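PDB 3HX9: heme oxygenase (mycobilin-producing) from Mycobacterium tuberculosis, which degrades heme oxidatively to mycobilins in the presence of a suitable electron donor, releasing the iron. Local coordinates for residues Pro2-Val11 / Arg50-Asp60. Sequence-based numbering, arbitrary orientation.
Sequences PVVKINAIEV and RYFVVTHWESD. With HEM (protoporphyrin IX containing Fe), chain E.
Lys5 crosses Trp57 at about a right angle where antiparallel strands 3-9 and 51-57 pair, Lys5 CG 3.9 Å from Trp57 CD1. Bends at chi2 (-66°) and chi4 then carry the ammonium group to a salt bridge, Lys5 NZ to Asp60 OD1, 3.6 Å; Gln64 also binds this oxygen. Lys5 O takes two donors from one residue, the backbone N and the hydroxyl of Thr55. The latter bond, Thr55 OG1 to Lys5 O, 2.8 Å, lies in the carbonyl plane on a lone pair. Thr55 OG1 also receives Trp57 NE1 at 2.9 Å, nearly in the indole plane, which ties down the rotation of a ring that also meets Trp66, a predicted transition-state stabilizer. Val3 CG2 packs on Trp57 CB and, past the end of strand 51-57, lies 3.6 Å from Ser59 C; Ser59 is the N-cap of helix 60-68. At the other end Arg50 lays one guanidinium face over Ala8 CB; NE pairs with Glu48, and a water at the guanidinium edge links NH1 to Ala8 O and Glu10 OE1. Ile6 CG2 and Ala8 CB pack obliquely against Phe52, which meets Phe52 and Phe92 of the second subunit. On the other face Asn7, Val53 and Thr55 line the heme, Asn7 OD1 3.2 Å from heme CHD, forming part of the diheme pocket of this dimeric alpha-beta barrel monooxygenase fold.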
loop_
_atom_site.group_PDB
_atom_site.type_symbol
_atom_site.label_atom_id
_atom_site.label_comp_id
_atom_site.label_asym_id
_atom_site.label_seq_id
_atom_site.Cartn_x
_atom_site.Cartn_y
_atom_site.Cartn_z
ATOM N N PRO A 2 -7.132 -11.173 4.623
ATOM C CA PRO A 2 -7.546 -10.237 3.522
ATOM C C PRO A 2 -6.433 -10.045 2.507
ATOM O O PRO A 2 -5.334 -10.571 2.653
ATOM C CB PRO A 2 -7.817 -8.921 4.230
ATOM C CG PRO A 2 -8.152 -9.361 5.665
ATOM C CD PRO A 2 -7.289 -10.548 5.941
ATOM N N VAL A 3 -6.780 -9.401 1.408
ATOM C CA VAL A 3 -5.758 -9.217 0.330
ATOM C C VAL A 3 -5.735 -7.790 -0.036
ATOM O O VAL A 3 -6.706 -7.060 0.199
ATOM C CB VAL A 3 -6.036 -10.075 -0.938
ATOM C CG1 VAL A 3 -5.951 -11.574 -0.559
ATOM C CG2 VAL A 3 -7.464 -9.784 -1.566
ATOM N N VAL A 4 -4.660 -7.395 -0.714
ATOM C CA VAL A 4 -4.517 -6.031 -1.233
ATOM C C VAL A 4 -4.204 -6.158 -2.715
ATOM O O VAL A 4 -3.351 -6.975 -3.113
ATOM C CB VAL A 4 -3.321 -5.312 -0.509
ATOM C CG1 VAL A 4 -3.099 -3.984 -1.192
ATOM C CG2 VAL A 4 -3.702 -4.960 0.888
ATOM N N LYS A 5 -4.949 -5.423 -3.524
ATOM C CA LYS A 5 -4.709 -5.373 -4.965
ATOM C C LYS A 5 -4.417 -3.927 -5.321
ATOM O O LYS A 5 -5.264 -3.062 -5.151
ATOM C CB LYS A 5 -5.963 -5.853 -5.668
ATOM C CG LYS A 5 -6.448 -7.290 -5.197
ATOM C CD LYS A 5 -5.380 -8.404 -5.611
ATOM C CE LYS A 5 -5.868 -9.877 -5.448
ATOM N NZ LYS A 5 -6.888 -9.754 -4.533
ATOM N N ILE A 6 -3.215 -3.645 -5.838
ATOM C CA ILE A 6 -2.864 -2.264 -6.050
ATOM C C ILE A 6 -2.778 -2.091 -7.579
ATOM O O ILE A 6 -2.018 -2.875 -8.202
ATOM C CB ILE A 6 -1.436 -2.007 -5.491
ATOM C CG1 ILE A 6 -1.383 -2.345 -3.985
ATOM C CG2 ILE A 6 -1.006 -0.481 -5.780
ATOM C CD1 ILE A 6 -0.175 -1.790 -3.215
ATOM N N ASN A 7 -3.504 -1.139 -8.124
ATOM C CA ASN A 7 -3.236 -0.743 -9.521
ATOM C C ASN A 7 -2.219 0.341 -9.487
ATOM O O ASN A 7 -2.517 1.427 -8.987
ATOM C CB ASN A 7 -4.511 -0.370 -10.270
ATOM C CG ASN A 7 -4.345 -0.539 -11.784
ATOM O OD1 ASN A 7 -4.817 0.310 -12.531
ATOM N ND2 ASN A 7 -3.720 -1.609 -12.199
ATOM N N ALA A 8 -1.021 0.077 -10.051
ATOM C CA ALA A 8 0.019 1.091 -10.039
ATOM C C ALA A 8 -0.016 1.734 -11.410
ATOM O O ALA A 8 0.400 1.106 -12.389
ATOM C CB ALA A 8 1.441 0.498 -9.679
ATOM N N ILE A 9 -0.494 2.967 -11.479
ATOM C CA ILE A 9 -0.894 3.596 -12.763
ATOM C C ILE A 9 0.070 4.703 -13.136
ATOM O O ILE A 9 0.537 5.486 -12.300
ATOM C CB ILE A 9 -2.323 4.072 -12.755
ATOM C CG1 ILE A 9 -2.587 4.989 -11.541
ATOM C CG2 ILE A 9 -3.174 2.863 -12.702
ATOM C CD1 ILE A 9 -3.984 5.634 -11.562
ATOM N N GLU A 10 0.503 4.628 -14.376
ATOM C CA GLU A 10 1.450 5.616 -14.918
ATOM C C GLU A 10 0.685 6.852 -15.344
ATOM O O GLU A 10 -0.199 6.782 -16.166
ATOM C CB GLU A 10 2.195 4.985 -16.114
ATOM C CG GLU A 10 3.292 3.973 -15.667
ATOM C CD GLU A 10 3.473 2.762 -16.635
ATOM O OE1 GLU A 10 3.581 1.582 -16.170
ATOM O OE2 GLU A 10 3.487 2.986 -17.875
ATOM N N VAL A 11 0.997 7.998 -14.768
ATOM C CA VAL A 11 0.218 9.188 -14.987
ATOM C C VAL A 11 1.176 10.233 -15.487
ATOM O O VAL A 11 2.121 10.501 -14.822
ATOM C CB VAL A 11 -0.362 9.705 -13.647
ATOM C CG1 VAL A 11 -1.112 10.972 -13.872
ATOM C CG2 VAL A 11 -1.343 8.686 -13.138
ATOM N N ARG A 50 4.556 6.434 -9.984
ATOM C CA ARG A 50 3.182 5.986 -10.304
ATOM C C ARG A 50 2.261 6.348 -9.140
ATOM O O ARG A 50 2.715 6.388 -8.000
ATOM C CB ARG A 50 3.112 4.476 -10.499
ATOM C CG ARG A 50 4.058 4.050 -11.631
ATOM C CD ARG A 50 4.047 2.537 -11.827
ATOM N NE ARG A 50 4.760 1.931 -10.726
ATOM C CZ ARG A 50 4.941 0.623 -10.616
ATOM N NH1 ARG A 50 4.426 -0.209 -11.557
ATOM N NH2 ARG A 50 5.639 0.151 -9.566
ATOM N N TYR A 51 1.025 6.644 -9.466
ATOM C CA TYR A 51 -0.033 6.643 -8.416
ATOM C C TYR A 51 -0.304 5.196 -8.036
ATOM O O TYR A 51 -0.275 4.307 -8.896
ATOM C CB TYR A 51 -1.319 7.238 -8.942
ATOM C CG TYR A 51 -1.357 8.750 -8.895
ATOM C CD1 TYR A 51 -2.173 9.439 -7.953
ATOM C CD2 TYR A 51 -0.595 9.477 -9.784
ATOM C CE1 TYR A 51 -2.176 10.853 -7.911
ATOM C CE2 TYR A 51 -0.599 10.902 -9.759
ATOM C CZ TYR A 51 -1.422 11.552 -8.868
ATOM O OH TYR A 51 -1.407 12.951 -8.875
ATOM N N PHE A 52 -0.627 4.968 -6.759
ATOM C CA PHE A 52 -1.044 3.604 -6.329
ATOM C C PHE A 52 -2.492 3.666 -5.943
ATOM O O PHE A 52 -2.854 4.486 -5.099
ATOM C CB PHE A 52 -0.268 3.123 -5.075
ATOM C CG PHE A 52 1.072 2.496 -5.343
ATOM C CD1 PHE A 52 1.690 2.629 -6.598
ATOM C CD2 PHE A 52 1.725 1.777 -4.354
ATOM C CE1 PHE A 52 2.924 2.040 -6.830
ATOM C CE2 PHE A 52 2.971 1.184 -4.567
ATOM C CZ PHE A 52 3.581 1.376 -5.839
ATOM N N VAL A 53 -3.310 2.820 -6.564
ATOM C CA VAL A 53 -4.705 2.714 -6.264
ATOM C C VAL A 53 -4.784 1.438 -5.425
ATOM O O VAL A 53 -4.688 0.351 -5.957
ATOM C CB VAL A 53 -5.534 2.585 -7.539
ATOM C CG1 VAL A 53 -7.040 2.457 -7.212
ATOM C CG2 VAL A 53 -5.301 3.919 -8.359
ATOM N N VAL A 54 -4.836 1.618 -4.122
ATOM C CA VAL A 54 -4.660 0.509 -3.145
ATOM C C VAL A 54 -6.038 0.010 -2.752
ATOM O O VAL A 54 -6.765 0.702 -2.011
ATOM C CB VAL A 54 -3.896 0.981 -1.915
ATOM C CG1 VAL A 54 -3.705 -0.197 -0.902
ATOM C CG2 VAL A 54 -2.570 1.574 -2.317
ATOM N N THR A 55 -6.398 -1.171 -3.241
ATOM C CA THR A 55 -7.760 -1.653 -2.941
ATOM C C THR A 55 -7.650 -2.850 -2.008
ATOM O O THR A 55 -6.678 -3.622 -2.037
ATOM C CB THR A 55 -8.549 -2.070 -4.189
ATOM O OG1 THR A 55 -8.034 -3.327 -4.727
ATOM C CG2 THR A 55 -8.468 -0.988 -5.243
ATOM N N HIS A 56 -8.672 -2.987 -1.143
ATOM C CA HIS A 56 -8.642 -4.031 -0.081
ATOM C C HIS A 56 -9.870 -4.926 -0.216
ATOM O O HIS A 56 -10.984 -4.428 -0.449
ATOM C CB HIS A 56 -8.777 -3.278 1.256
ATOM C CG HIS A 56 -7.593 -2.394 1.522
ATOM N ND1 HIS A 56 -7.515 -1.075 1.135
ATOM C CD2 HIS A 56 -6.405 -2.699 2.102
ATOM C CE1 HIS A 56 -6.337 -0.583 1.511
ATOM N NE2 HIS A 56 -5.664 -1.543 2.132
ATOM N N TRP A 57 -9.644 -6.233 -0.134
ATOM C CA TRP A 57 -10.725 -7.204 -0.320
ATOM C C TRP A 57 -10.629 -8.265 0.751
ATOM O O TRP A 57 -9.567 -8.593 1.233
ATOM C CB TRP A 57 -10.652 -7.857 -1.674
ATOM C CG TRP A 57 -10.692 -6.865 -2.804
ATOM C CD1 TRP A 57 -9.646 -6.082 -3.274
ATOM C CD2 TRP A 57 -11.860 -6.467 -3.523
ATOM N NE1 TRP A 57 -10.127 -5.220 -4.228
ATOM C CE2 TRP A 57 -11.462 -5.471 -4.457
ATOM C CE3 TRP A 57 -13.188 -6.898 -3.517
ATOM C CZ2 TRP A 57 -12.397 -4.840 -5.330
ATOM C CZ3 TRP A 57 -14.125 -6.290 -4.365
ATOM C CH2 TRP A 57 -13.708 -5.284 -5.296
ATOM N N GLU A 58 -11.765 -8.847 1.080
ATOM C CA GLU A 58 -11.754 -10.026 1.957
ATOM C C GLU A 58 -11.020 -11.238 1.416
ATOM O O GLU A 58 -10.433 -11.996 2.200
ATOM C CB GLU A 58 -13.210 -10.443 2.224
ATOM C CG GLU A 58 -14.054 -9.279 2.730
ATOM C CD GLU A 58 -15.285 -9.733 3.494
ATOM O OE1 GLU A 58 -15.949 -10.724 3.042
ATOM O OE2 GLU A 58 -15.556 -9.073 4.545
ATOM N N SER A 59 -11.043 -11.469 0.090
ATOM C CA SER A 59 -10.379 -12.593 -0.515
ATOM C C SER A 59 -9.996 -12.277 -1.941
ATOM O O SER A 59 -10.569 -11.351 -2.542
ATOM C CB SER A 59 -11.336 -13.794 -0.561
ATOM O OG SER A 59 -12.443 -13.553 -1.439
ATOM N N ASP A 60 -9.084 -13.060 -2.470
ATOM C CA ASP A 60 -8.788 -12.945 -3.891
ATOM C C ASP A 60 -10.052 -13.295 -4.688
ATOM O O ASP A 60 -10.315 -12.663 -5.712
ATOM C CB ASP A 60 -7.695 -13.896 -4.269
ATOM C CG ASP A 60 -7.425 -13.898 -5.761
ATOM O OD1 ASP A 60 -7.092 -12.828 -6.334
ATOM O OD2 ASP A 60 -7.600 -14.996 -6.406
HETATM C CHA HEM E . -8.263 3.256 -15.110
HETATM C CHB HEM E . -11.020 4.148 -11.202
HETATM C CHC HEM E . -9.439 -0.004 -9.207
HETATM C CHD HEM E . -7.449 -1.227 -13.460
HETATM C C1A HEM E . -9.083 3.861 -14.180
HETATM C C2A HEM E . -9.588 5.207 -14.315
HETATM C C3A HEM E . -10.360 5.445 -13.255
HETATM C C4A HEM E . -10.335 4.306 -12.407
HETATM C CMA HEM E . -11.101 6.736 -12.888
HETATM C CAA HEM E . -9.271 6.150 -15.511
HETATM C CBA HEM E . -7.944 6.874 -15.231
HETATM C CGA HEM E . -7.511 7.886 -16.281
HETATM O O1A HEM E . -6.462 7.677 -16.858
HETATM O O2A HEM E . -8.199 8.880 -16.534
HETATM C C1B HEM E . -10.797 3.102 -10.345
HETATM C C2B HEM E . -11.349 3.030 -9.002
HETATM C C3B HEM E . -10.901 1.878 -8.438
HETATM C C4B HEM E . -10.041 1.202 -9.402
HETATM C CMB HEM E . -12.289 4.049 -8.339
HETATM C CAB HEM E . -11.215 1.460 -7.004
HETATM C CBB HEM E . -11.258 0.195 -6.600
HETATM C C1C HEM E . -8.783 -0.696 -10.193
HETATM C C2C HEM E . -8.123 -1.965 -10.015
HETATM C C3C HEM E . -7.565 -2.224 -11.210
HETATM C C4C HEM E . -7.866 -1.199 -12.143
HETATM C CMC HEM E . -7.934 -2.763 -8.709
HETATM C CAC HEM E . -6.739 -3.451 -11.558
HETATM C CBC HEM E . -7.354 -4.630 -11.423
HETATM C C1D HEM E . -7.465 -0.142 -14.291
HETATM C C2D HEM E . -6.820 -0.124 -15.569
HETATM C C3D HEM E . -7.065 1.280 -16.092
HETATM C C4D HEM E . -7.817 1.968 -15.053
HETATM C CMD HEM E . -6.071 -1.329 -16.209
HETATM C CAD HEM E . -6.572 1.847 -17.429
HETATM C CBD HEM E . -5.186 2.435 -17.107
HETATM C CGD HEM E . -4.501 2.826 -18.426
HETATM O O1D HEM E . -5.194 2.998 -19.433
HETATM O O2D HEM E . -3.258 2.873 -18.556
HETATM N NA HEM E . -9.551 3.316 -12.975
HETATM N NB HEM E . -10.036 1.990 -10.554
HETATM N NC HEM E . -8.643 -0.252 -11.509
HETATM N ND HEM E . -7.983 1.108 -14.005
HETATM FE FE HEM E . -8.765 1.682 -12.179
HETATM O O HOH W 1 2.688 0.409 -13.912
#